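Local coordinates for WbbM protein (Klebsiella pneumoniae, PDB 6U4B) that is a bifunctional glycosyltransferase that probably builds O-antigen polysaccharide, with a metal-binding domain of glycosyltransferase family 8 following a DUF4422 domain, at residues His106-Phe115 with Tyr132-Ile143; Cys146-Lys157 with Glu274-Arg282. One frame throughout, in Å; residues are numbered along the deposited sequence.

Contact 1: His106-Phe115 with Tyr132-Ile143; sequences HLNFSEKQTF and YEKIFGLNEETI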
loop_
_atom_site.group_PDB
_atom_site.type_symbol
_atom_site.label_atom_id
_atom_site.label_comp_id
_atom_site.label_asym_id
_atom_site.label_seq_id
_atom_site.Cartn_x
_atom_site.Cartn_y
_atom_site.Cartn_z
ATOM N N HIS A 106 -50.106 -5.169 17.705
ATOM C CA HIS A 106 -50.829 -5.768 16.592
ATOM C C HIS A 106 -52.323 -5.514 16.759
ATOM O O HIS A 106 -52.768 -4.887 17.726
ATOM C CB HIS A 106 -50.532 -7.272 16.501
ATOM C CG HIS A 106 -49.074 -7.591 16.397
ATOM N ND1 HIS A 106 -48.433 -8.441 17.273
ATOM C CD2 HIS A 106 -48.129 -7.174 15.520
ATOM C CE1 HIS A 106 -47.157 -8.532 16.941
ATOM N NE2 HIS A 106 -46.947 -7.774 15.881
ATOM N N LEU A 107 -53.101 -6.016 15.806
ATOM C CA LEU A 107 -54.552 -5.913 15.840
ATOM C C LEU A 107 -55.159 -7.269 16.176
ATOM O O LEU A 107 -54.651 -8.313 15.754
ATOM C CB LEU A 107 -55.099 -5.420 14.502
ATOM C CG LEU A 107 -54.696 -4.016 14.047
ATOM C CD1 LEU A 107 -55.041 -3.838 12.579
ATOM C CD2 LEU A 107 -55.379 -2.957 14.893
ATOM N N ASN A 108 -56.247 -7.243 16.938
ATOM C CA ASN A 108 -56.995 -8.446 17.280
ATOM C C ASN A 108 -58.027 -8.691 16.186
ATOM O O ASN A 108 -59.004 -7.946 16.064
ATOM C CB ASN A 108 -57.652 -8.289 18.649
ATOM C CG ASN A 108 -58.531 -9.469 19.024
ATOM O OD1 ASN A 108 -58.540 -10.501 18.351
ATOM N ND2 ASN A 108 -59.269 -9.322 20.116
ATOM N N PHE A 109 -57.808 -9.734 15.390
ATOM C CA PHE A 109 -58.710 -10.091 14.304
ATOM C C PHE A 109 -59.738 -11.143 14.700
ATOM O O PHE A 109 -60.557 -11.530 13.861
ATOM C CB PHE A 109 -57.908 -10.596 13.097
ATOM C CG PHE A 109 -56.897 -9.615 12.583
ATOM C CD1 PHE A 109 -55.577 -9.675 12.999
ATOM C CD2 PHE A 109 -57.265 -8.631 11.680
ATOM C CE1 PHE A 109 -54.645 -8.773 12.526
ATOM C CE2 PHE A 109 -56.337 -7.725 11.203
ATOM C CZ PHE A 109 -55.024 -7.795 11.626
ATOM N N SER A 110 -59.719 -11.613 15.946
ATOM C CA SER A 110 -60.583 -12.713 16.347
ATOM C C SER A 110 -61.997 -12.220 16.639
ATOM O O SER A 110 -62.249 -11.022 16.799
ATOM C CB SER A 110 -60.018 -13.426 17.576
ATOM O OG SER A 110 -60.298 -12.702 18.761
ATOM N N GLU A 111 -62.927 -13.176 16.713
ATOM C CA GLU A 111 -64.325 -12.842 16.974
ATOM C C GLU A 111 -64.495 -12.180 18.335
ATOM O O GLU A 111 -65.288 -11.243 18.482
ATOM C CB GLU A 111 -65.189 -14.100 16.879
ATOM C CG GLU A 111 -65.325 -14.648 15.470
ATOM C CD GLU A 111 -66.230 -13.797 14.604
ATOM O OE1 GLU A 111 -67.451 -14.060 14.580
ATOM O OE2 GLU A 111 -65.723 -12.857 13.956
ATOM N N LYS A 112 -63.767 -12.655 19.343
ATOM C CA LYS A 112 -63.821 -12.038 20.662
ATOM C C LYS A 112 -63.099 -10.697 20.624
ATOM O O LYS A 112 -61.868 -10.646 20.532
ATOM C CB LYS A 112 -63.206 -12.954 21.716
ATOM C CG LYS A 112 -63.024 -12.267 23.059
ATOM C CD LYS A 112 -62.662 -13.238 24.167
ATOM C CE LYS A 112 -62.494 -12.497 25.484
ATOM N NZ LYS A 112 -62.449 -13.413 26.652
ATOM N N GLN A 113 -63.866 -9.610 20.674
ATOM C CA GLN A 113 -63.322 -8.268 20.835
ATOM C C GLN A 113 -63.515 -7.753 22.255
ATOM O O GLN A 113 -63.548 -6.540 22.484
ATOM C CB GLN A 113 -63.955 -7.316 19.822
ATOM C CG GLN A 113 -63.650 -7.673 18.377
ATOM C CD GLN A 113 -62.210 -7.372 17.996
ATOM O OE1 GLN A 113 -61.590 -6.464 18.547
ATOM N NE2 GLN A 113 -61.673 -8.136 17.050
ATOM N N THR A 114 -63.624 -8.669 23.217
ATOM C CA THR A 114 -63.981 -8.355 24.595
ATOM C C THR A 114 -62.848 -8.689 25.566
ATOM O O THR A 114 -63.092 -8.955 26.744
ATOM C CB THR A 114 -65.256 -9.096 24.995
ATOM O OG1 THR A 114 -66.052 -9.345 23.830
ATOM C CG2 THR A 114 -66.068 -8.276 25.988
ATOM N N PHE A 115 -61.606 -8.693 25.088
ATOM C CA PHE A 115 -60.479 -8.969 25.965
ATOM C C PHE A 115 -60.249 -7.806 26.923
ATOM O O PHE A 115 -60.523 -6.644 26.606
ATOM C CB PHE A 115 -59.210 -9.237 25.151
ATOM C CG PHE A 115 -59.204 -10.571 24.458
ATOM C CD1 PHE A 115 -58.867 -11.723 25.151
ATOM C CD2 PHE A 115 -59.527 -10.673 23.115
ATOM C CE1 PHE A 115 -58.860 -12.953 24.519
ATOM C CE2 PHE A 115 -59.521 -11.898 22.477
ATOM C CZ PHE A 115 -59.186 -13.041 23.181
ATOM N N TYR A 132 -50.497 -16.506 21.824
ATOM C CA TYR A 132 -50.731 -15.119 21.437
ATOM C C TYR A 132 -51.362 -15.037 20.053
ATOM O O TYR A 132 -52.362 -14.337 19.852
ATOM C CB TYR A 132 -49.409 -14.346 21.482
ATOM C CG TYR A 132 -49.473 -12.929 20.948
ATOM C CD1 TYR A 132 -49.964 -11.894 21.732
ATOM C CD2 TYR A 132 -49.019 -12.624 19.671
ATOM C CE1 TYR A 132 -50.015 -10.597 21.257
ATOM C CE2 TYR A 132 -49.066 -11.328 19.187
ATOM C CZ TYR A 132 -49.567 -10.320 19.985
ATOM O OH TYR A 132 -49.620 -9.027 19.511
ATOM N N GLU A 133 -50.793 -15.758 19.086
ATOM C CA GLU A 133 -51.312 -15.724 17.725
ATOM C C GLU A 133 -52.674 -16.398 17.622
ATOM O O GLU A 133 -53.462 -16.065 16.730
ATOM C CB GLU A 133 -50.310 -16.379 16.775
ATOM C CG GLU A 133 -48.994 -15.623 16.663
ATOM C CD GLU A 133 -47.907 -16.435 15.986
ATOM O OE1 GLU A 133 -47.307 -17.305 16.654
ATOM O OE2 GLU A 133 -47.662 -16.213 14.783
ATOM N N LYS A 134 -52.971 -17.336 18.524
ATOM C CA LYS A 134 -54.257 -18.023 18.492
ATOM C C LYS A 134 -55.376 -17.151 19.051
ATOM O O LYS A 134 -56.430 -17.006 18.421
ATOM C CB LYS A 134 -54.169 -19.339 19.270
ATOM C CG LYS A 134 -55.450 -20.166 19.250
ATOM C CD LYS A 134 -55.666 -20.831 17.898
ATOM C CE LYS A 134 -56.935 -21.681 17.885
ATOM N NZ LYS A 134 -58.181 -20.858 17.913
ATOM N N ILE A 135 -55.172 -16.565 20.235
ATOM C CA ILE A 135 -56.265 -15.847 20.887
ATOM C C ILE A 135 -56.573 -14.542 20.163
ATOM O O ILE A 135 -57.722 -14.084 20.158
ATOM C CB ILE A 135 -55.948 -15.603 22.375
ATOM C CG1 ILE A 135 -54.782 -14.623 22.536
ATOM C CG2 ILE A 135 -55.641 -16.919 23.076
ATOM C CD1 ILE A 135 -54.527 -14.224 23.972
ATOM N N PHE A 136 -55.573 -13.927 19.537
ATOM C CA PHE A 136 -55.756 -12.668 18.835
ATOM C C PHE A 136 -55.922 -12.860 17.335
ATOM O O PHE A 136 -55.892 -11.880 16.585
ATOM C CB PHE A 136 -54.587 -11.731 19.145
ATOM C CG PHE A 136 -54.512 -11.343 20.593
ATOM C CD1 PHE A 136 -55.655 -10.950 21.273
ATOM C CD2 PHE A 136 -53.316 -11.407 21.286
ATOM C CE1 PHE A 136 -55.603 -10.603 22.610
ATOM C CE2 PHE A 136 -53.255 -11.061 22.626
ATOM C CZ PHE A 136 -54.401 -10.659 23.289
ATOM N N GLY A 137 -56.107 -14.099 16.890
ATOM C CA GLY A 137 -56.465 -14.371 15.507
ATOM C C GLY A 137 -55.441 -13.924 14.489
ATOM O O GLY A 137 -55.813 -13.460 13.404
ATOM N N LEU A 138 -54.156 -14.055 14.812
ATOM C CA LEU A 138 -53.083 -13.633 13.914
ATOM C C LEU A 138 -52.654 -14.791 13.012
ATOM O O LEU A 138 -51.519 -15.268 13.040
ATOM C CB LEU A 138 -51.913 -13.079 14.720
ATOM C CG LEU A 138 -52.209 -11.753 15.423
ATOM C CD1 LEU A 138 -51.166 -11.468 16.483
ATOM C CD2 LEU A 138 -52.271 -10.612 14.413
ATOM N N ASN A 139 -53.608 -15.244 12.202
ATOM C CA ASN A 139 -53.372 -16.302 11.231
ATOM C C ASN A 139 -54.225 -16.025 10.002
ATOM O O ASN A 139 -55.122 -15.179 10.023
ATOM C CB ASN A 139 -53.678 -17.684 11.818
ATOM C CG ASN A 139 -55.017 -17.732 12.525
ATOM O OD1 ASN A 139 -56.065 -17.829 11.886
ATOM N ND2 ASN A 139 -54.989 -17.661 13.851
ATOM N N GLU A 140 -53.935 -16.757 8.924
ATOM C CA GLU A 140 -54.599 -16.490 7.650
ATOM C C GLU A 140 -56.109 -16.669 7.751
ATOM O O GLU A 140 -56.871 -15.831 7.253
ATOM C CB GLU A 140 -54.026 -17.394 6.557
ATOM C CG GLU A 140 -54.904 -17.489 5.319
ATOM C CD GLU A 140 -54.121 -17.334 4.031
ATOM O OE1 GLU A 140 -54.667 -16.747 3.074
ATOM O OE2 GLU A 140 -52.960 -17.792 3.976
ATOM N N GLU A 141 -56.563 -17.749 8.391
ATOM C CA GLU A 141 -57.995 -18.040 8.428
ATOM C C GLU A 141 -58.768 -16.966 9.185
ATOM O O GLU A 141 -59.801 -16.482 8.710
ATOM C CB GLU A 141 -58.243 -19.413 9.053
ATOM C CG GLU A 141 -57.871 -20.585 8.171
ATOM C CD GLU A 141 -58.870 -21.719 8.279
ATOM O OE1 GLU A 141 -59.977 -21.591 7.713
ATOM O OE2 GLU A 141 -58.560 -22.729 8.946
ATOM N N THR A 142 -58.288 -16.585 10.372
ATOM C CA THR A 142 -59.024 -15.620 11.183
ATOM C C THR A 142 -58.965 -14.225 10.575
ATOM O O THR A 142 -59.946 -13.474 10.635
ATOM C CB THR A 142 -58.478 -15.605 12.609
ATOM O OG1 THR A 142 -58.490 -16.935 13.143
ATOM C CG2 THR A 142 -59.337 -14.713 13.492
ATOM N N ILE A 143 -57.828 -13.862 9.982
ATOM C CA ILE A 143 -57.705 -12.545 9.365
ATOM C C ILE A 143 -58.570 -12.453 8.114
ATOM O O ILE A 143 -59.133 -11.391 7.816
ATOM C CB ILE A 143 -56.223 -12.239 9.073
ATOM C CG1 ILE A 143 -55.459 -12.054 10.386
ATOM C CG2 ILE A 143 -56.078 -11.008 8.192
ATOM C CD1 ILE A 143 -53.983 -11.781 10.213
#
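His106 ND1 and Tyr132 OH are 2.6 Å apart in a short hydrogen bond that either could donate. The hydroxyl meets the imidazole at its edge, near the ring plane, and the two rings come rim to rim with neither over the other. Both residues also bond Thr283 OG1, His106 through its backbone N, so the pair is tied to strand 277-285. The second bond across the contact runs from Phe109 N to Phe136 O, at 3.1 Å.

Asn108 shapes loop 106-115. Its OD1 takes Ser110 N, which makes an Asx turn, and also Ser110 OG, which lies in the carbonyl plane on a lone pair. Its amide plane is turned 69° from the Phe136 ring, whose CD1 lies near Asn108 CG. Phe136 then points its edge at the face of Phe115, with ring centroids 5.2 Å apart. Lys112 CE covers the opposite face of Phe115.

The Phe109 ring is held from two directions. Ile143 CG1 sits over one face, 3.8 Å from the centroid, in a CH-pi contact. Leu138 CD2 reaches the ring edge at CE1. With CG beside its own backbone N (chi1 -57°), Phe109 turns its ring to these two residues. Thr142 CG2 packs 3.4 Å from Phe109 O.

Gly137, with positive phi, is the C-prime residue of a Schellman motif ending helix 130-135. Asn139 then N-caps helix 140-146 by accepting from Thr142 N. The contact thus packs loop 106-115 against the junction where the Schellman motif ends helix 130-135 and Asn139 caps helix 140-146, within the DUF4422 domain.

Contact 2: Cys146-Lys157 with Glu274-Arg282; sequences CVEGIDILLPKK and ELKVKELQR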
loop_
_atom_site.group_PDB
_atom_site.type_symbol
_atom_site.label_atom_id
_atom_site.label_comp_id
_atom_site.label_asym_id
_atom_site.label_seq_id
_atom_site.Cartn_x
_atom_site.Cartn_y
_atom_site.Cartn_z
ATOM N N CYS A 146 -62.171 -11.890 9.034
ATOM C CA CYS A 146 -62.375 -10.587 9.650
ATOM C C CYS A 146 -62.483 -9.482 8.608
ATOM O O CYS A 146 -63.134 -8.461 8.863
ATOM C CB CYS A 146 -61.238 -10.296 10.624
ATOM S SG CYS A 146 -61.451 -8.828 11.652
ATOM N N VAL A 147 -61.867 -9.666 7.436
ATOM C CA VAL A 147 -61.834 -8.635 6.403
ATOM C C VAL A 147 -62.904 -8.852 5.332
ATOM O O VAL A 147 -62.894 -8.157 4.312
ATOM C CB VAL A 147 -60.448 -8.533 5.749
ATOM C CG1 VAL A 147 -59.366 -8.301 6.778
ATOM C CG2 VAL A 147 -60.175 -9.777 4.912
ATOM N N GLU A 148 -63.837 -9.783 5.552
ATOM C CA GLU A 148 -64.771 -10.276 4.534
ATOM C C GLU A 148 -65.334 -9.177 3.632
ATOM O O GLU A 148 -64.875 -8.997 2.499
ATOM C CB GLU A 148 -65.932 -11.016 5.196
ATOM C CG GLU A 148 -66.286 -12.317 4.503
ATOM C CD GLU A 148 -66.367 -12.177 2.984
ATOM O OE1 GLU A 148 -67.182 -11.364 2.498
ATOM O OE2 GLU A 148 -65.613 -12.878 2.273
ATOM N N GLY A 149 -66.323 -8.429 4.119
ATOM C CA GLY A 149 -66.916 -7.362 3.332
ATOM C C GLY A 149 -66.576 -5.982 3.855
ATOM O O GLY A 149 -67.360 -5.042 3.696
ATOM N N ILE A 150 -65.406 -5.850 4.471
ATOM C CA ILE A 150 -64.993 -4.613 5.120
ATOM C C ILE A 150 -64.040 -3.862 4.203
ATOM O O ILE A 150 -63.244 -4.460 3.471
ATOM C CB ILE A 150 -64.342 -4.904 6.490
ATOM C CG1 ILE A 150 -65.214 -5.861 7.301
ATOM C CG2 ILE A 150 -64.125 -3.614 7.272
ATOM C CD1 ILE A 150 -66.614 -5.334 7.571
ATOM N N ASP A 151 -64.126 -2.533 4.240
ATOM C CA ASP A 151 -63.225 -1.691 3.462
ATOM C C ASP A 151 -61.942 -1.368 4.221
ATOM O O ASP A 151 -60.843 -1.487 3.670
ATOM C CB ASP A 151 -63.928 -0.392 3.056
ATOM C CG ASP A 151 -65.111 -0.628 2.137
ATOM O OD1 ASP A 151 -66.260 -0.395 2.569
ATOM O OD2 ASP A 151 -64.893 -1.052 0.978
ATOM N N ILE A 152 -62.065 -0.961 5.484
ATOM C CA ILE A 152 -60.925 -0.549 6.297
ATOM C C ILE A 152 -61.084 -1.131 7.694
ATOM O O ILE A 152 -62.156 -1.019 8.298
ATOM C CB ILE A 152 -60.796 0.986 6.381
ATOM C CG1 ILE A 152 -60.545 1.593 5.000
ATOM C CG2 ILE A 152 -59.678 1.379 7.341
ATOM C CD1 ILE A 152 -60.495 3.100 5.008
ATOM N N LEU A 153 -60.014 -1.738 8.209
ATOM C CA LEU A 153 -59.942 -2.188 9.592
ATOM C C LEU A 153 -58.835 -1.417 10.294
ATOM O O LEU A 153 -57.800 -1.119 9.689
ATOM C CB LEU A 153 -59.681 -3.699 9.686
ATOM C CG LEU A 153 -60.639 -4.641 8.947
ATOM C CD1 LEU A 153 -60.217 -4.848 7.495
ATOM C CD2 LEU A 153 -60.735 -5.968 9.673
ATOM N N LEU A 154 -59.054 -1.093 11.570
ATOM C CA LEU A 154 -58.107 -0.267 12.313
ATOM C C LEU A 154 -58.471 -0.270 13.797
ATOM O O LEU A 154 -59.523 -0.804 14.166
ATOM C CB LEU A 154 -58.067 1.157 11.734
ATOM C CG LEU A 154 -59.219 2.159 11.830
ATOM C CD1 LEU A 154 -58.773 3.483 11.223
ATOM C CD2 LEU A 154 -60.451 1.658 11.121
ATOM N N PRO A 155 -57.621 0.271 14.686
ATOM C CA PRO A 155 -57.953 0.252 16.117
ATOM C C PRO A 155 -59.098 1.176 16.489
ATOM O O PRO A 155 -59.620 1.910 15.641
ATOM C CB PRO A 155 -56.646 0.701 16.782
ATOM C CG PRO A 155 -55.926 1.454 15.738
ATOM C CD PRO A 155 -56.240 0.735 14.468
ATOM N N LYS A 156 -59.479 1.148 17.764
ATOM C CA LYS A 156 -60.514 2.038 18.259
ATOM C C LYS A 156 -60.016 3.479 18.274
ATOM O O LYS A 156 -58.821 3.745 18.429
ATOM C CB LYS A 156 -60.948 1.631 19.666
ATOM C CG LYS A 156 -61.491 0.216 19.778
ATOM C CD LYS A 156 -62.309 0.037 21.051
ATOM C CE LYS A 156 -61.665 -0.958 21.998
ATOM N NZ LYS A 156 -62.676 -1.872 22.600
ATOM N N LYS A 157 -60.947 4.414 18.096
ATOM C CA LYS A 157 -60.613 5.822 18.253
ATOM C C LYS A 157 -60.147 6.095 19.678
ATOM O O LYS A 157 -60.527 5.399 20.625
ATOM C CB LYS A 157 -61.817 6.708 17.927
ATOM C CG LYS A 157 -62.099 6.896 16.445
ATOM C CD LYS A 157 -63.258 7.862 16.240
ATOM C CE LYS A 157 -63.568 8.070 14.767
ATOM N NZ LYS A 157 -64.765 8.939 14.579
ATOM N N GLU A 274 -70.651 5.354 1.056
ATOM C CA GLU A 274 -70.460 4.195 1.912
ATOM C C GLU A 274 -69.007 4.085 2.363
ATOM O O GLU A 274 -68.081 4.522 1.675
ATOM C CB GLU A 274 -70.869 2.916 1.177
ATOM C CG GLU A 274 -70.176 2.714 -0.172
ATOM C CD GLU A 274 -68.771 2.136 -0.053
ATOM O OE1 GLU A 274 -68.460 1.522 0.991
ATOM O OE2 GLU A 274 -67.976 2.301 -1.004
ATOM N N LEU A 275 -68.820 3.499 3.542
ATOM C CA LEU A 275 -67.530 2.964 3.960
ATOM C C LEU A 275 -67.735 2.083 5.184
ATOM O O LEU A 275 -68.249 2.543 6.209
ATOM C CB LEU A 275 -66.518 4.069 4.265
ATOM C CG LEU A 275 -65.074 3.571 4.150
ATOM C CD1 LEU A 275 -64.809 3.047 2.742
ATOM C CD2 LEU A 275 -64.081 4.659 4.515
ATOM N N LYS A 276 -67.352 0.814 5.084
ATOM C CA LYS A 276 -67.536 -0.148 6.162
ATOM C C LYS A 276 -66.229 -0.261 6.941
ATOM O O LYS A 276 -65.219 -0.738 6.415
ATOM C CB LYS A 276 -67.995 -1.495 5.610
ATOM C CG LYS A 276 -69.376 -1.413 4.982
ATOM C CD LYS A 276 -69.873 -2.756 4.491
ATOM C CE LYS A 276 -71.366 -2.699 4.215
ATOM N NZ LYS A 276 -71.753 -1.445 3.505
ATOM N N VAL A 277 -66.258 0.191 8.190
ATOM C CA VAL A 277 -65.093 0.245 9.062
ATOM C C VAL A 277 -65.315 -0.729 10.210
ATOM O O VAL A 277 -66.395 -0.751 10.815
ATOM C CB VAL A 277 -64.863 1.675 9.584
ATOM C CG1 VAL A 277 -63.910 1.671 10.761
ATOM C CG2 VAL A 277 -64.349 2.573 8.468
ATOM N N LYS A 278 -64.303 -1.546 10.502
ATOM C CA LYS A 278 -64.353 -2.480 11.622
ATOM C C LYS A 278 -63.229 -2.126 12.587
ATOM O O LYS A 278 -62.048 -2.309 12.267
ATOM C CB LYS A 278 -64.241 -3.930 11.152
ATOM C CG LYS A 278 -64.486 -4.947 12.262
ATOM C CD LYS A 278 -64.322 -6.386 11.781
ATOM C CE LYS A 278 -65.477 -6.820 10.891
ATOM N NZ LYS A 278 -65.395 -8.272 10.557
ATOM N N GLU A 279 -63.595 -1.617 13.759
ATOM C CA GLU A 279 -62.617 -1.268 14.779
ATOM C C GLU A 279 -62.239 -2.505 15.583
ATOM O O GLU A 279 -63.111 -3.239 16.059
ATOM C CB GLU A 279 -63.167 -0.179 15.700
ATOM C CG GLU A 279 -63.303 1.178 15.027
ATOM C CD GLU A 279 -63.917 2.228 15.935
ATOM O OE1 GLU A 279 -64.236 3.328 15.438
ATOM O OE2 GLU A 279 -64.081 1.956 17.143
ATOM N N LEU A 280 -60.938 -2.733 15.730
ATOM C CA LEU A 280 -60.413 -3.899 16.421
ATOM C C LEU A 280 -59.652 -3.464 17.666
ATOM O O LEU A 280 -59.216 -2.315 17.783
ATOM C CB LEU A 280 -59.491 -4.711 15.501
ATOM C CG LEU A 280 -60.057 -5.109 14.138
ATOM C CD1 LEU A 280 -58.947 -5.644 13.247
ATOM C CD2 LEU A 280 -61.169 -6.137 14.290
ATOM N N GLN A 281 -59.491 -4.398 18.599
ATOM C CA GLN A 281 -58.686 -4.136 19.783
ATOM C C GLN A 281 -57.203 -4.090 19.424
ATOM O O GLN A 281 -56.758 -4.696 18.446
ATOM C CB GLN A 281 -58.927 -5.206 20.850
ATOM C CG GLN A 281 -60.350 -5.266 21.398
ATOM C CD GLN A 281 -60.480 -6.234 22.562
ATOM O OE1 GLN A 281 -60.513 -7.451 22.374
ATOM N NE2 GLN A 281 -60.543 -5.696 23.773
ATOM N N ARG A 282 -56.437 -3.360 20.232
ATOM C CA ARG A 282 -54.988 -3.287 20.104
ATOM C C ARG A 282 -54.331 -4.230 21.100
ATOM O O ARG A 282 -54.820 -4.412 22.217
ATOM C CB ARG A 282 -54.471 -1.866 20.349
ATOM C CG ARG A 282 -55.047 -0.815 19.428
ATOM C CD ARG A 282 -54.381 0.544 19.638
ATOM N NE ARG A 282 -54.883 1.248 20.817
ATOM C CZ ARG A 282 -55.934 2.064 20.811
ATOM N NH1 ARG A 282 -56.605 2.280 19.687
ATOM N NH2 ARG A 282 -56.320 2.664 21.929
#
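Strands 152-159 and 277-285 are parallel neighbours in the mixed sheet of the N-terminal half of the chain. The short segments 152-155 and 277-280 run at 27° to each other. Ile152 pairs with Val277, Leu153 with Lys278 and Leu154 with Glu279. Lys278 N donates to Ile152 O at 3.1 Å, and Leu280 N to Leu154 O at 2.9 Å. The bond from Leu154 N to Lys278 O is weak.

At the start of the ladder, Lys276 O accepts from both Asp151 N and Ile152 N. Asp151 OD1 returns a bond by taking Lys276 N at 3.0 Å, nearly straight at 170°, on its anti lone pair. Asp151 OD2 forms a salt bridge with Arg219. Glu274 OE1 lies 3.3 Å from Asp151 OD1, two acceptors of like charge, but Glu274 is poorly ordered.

On one face, the Lys278 and Leu153 side chains run alongside each other. The lysine passes Cys146 SG and lies across Ile150, whose CG1 meets Lys278 CE. Its bend at chi3 (-73°) carries Lys278 NZ to Cys146 O, 2.8 Å away. Leu280 CD1 meets Leu153 CD2, while its CD2 touches Cys146 SG. On the other face, Leu154 CD2 presses on Val277 CG1 at 3.5 Å, a tight carbon pair. Leu154 also packs on Phe262 and Ile266 of helix 253-272.

Near the far end, Arg282 CG and NH1 both lie against Pro155 CB, and NH1 donates to Lys156 O at 2.9 Å with the oxygen in the guanidinium plane. Backbone bonds therefore set the pairing, and Lys278 and Arg282 add side-chain bonds to main-chain oxygens beyond residues 152-155. Asp151 gives the ladder a side-chain bond at its opening and links it to Arg219.

Overall arrangement
Contacts 1 and 2 lie in the same half of the chain, their centres 13 Å apart, and both are away from the magnesium site of Asp406, Asp408 and His560. They share strand 277-285. Contact 2 pairs it with strand 152-159, while the loop of contact 1 bonds to it through Gln113 OE1 to Gln281 N and Phe115 O to Gln281 NE2. Helix 140-146 of contact 1 leads on to strand 152-159. Contact 1 is mostly buried and joins loop and helix ends by aromatic packing with few cross-bonds. Contact 2 is a backbone ladder, partly buried, with Ile152, Leu153, Leu154 and Leu280 buried and several charged residues at its margins.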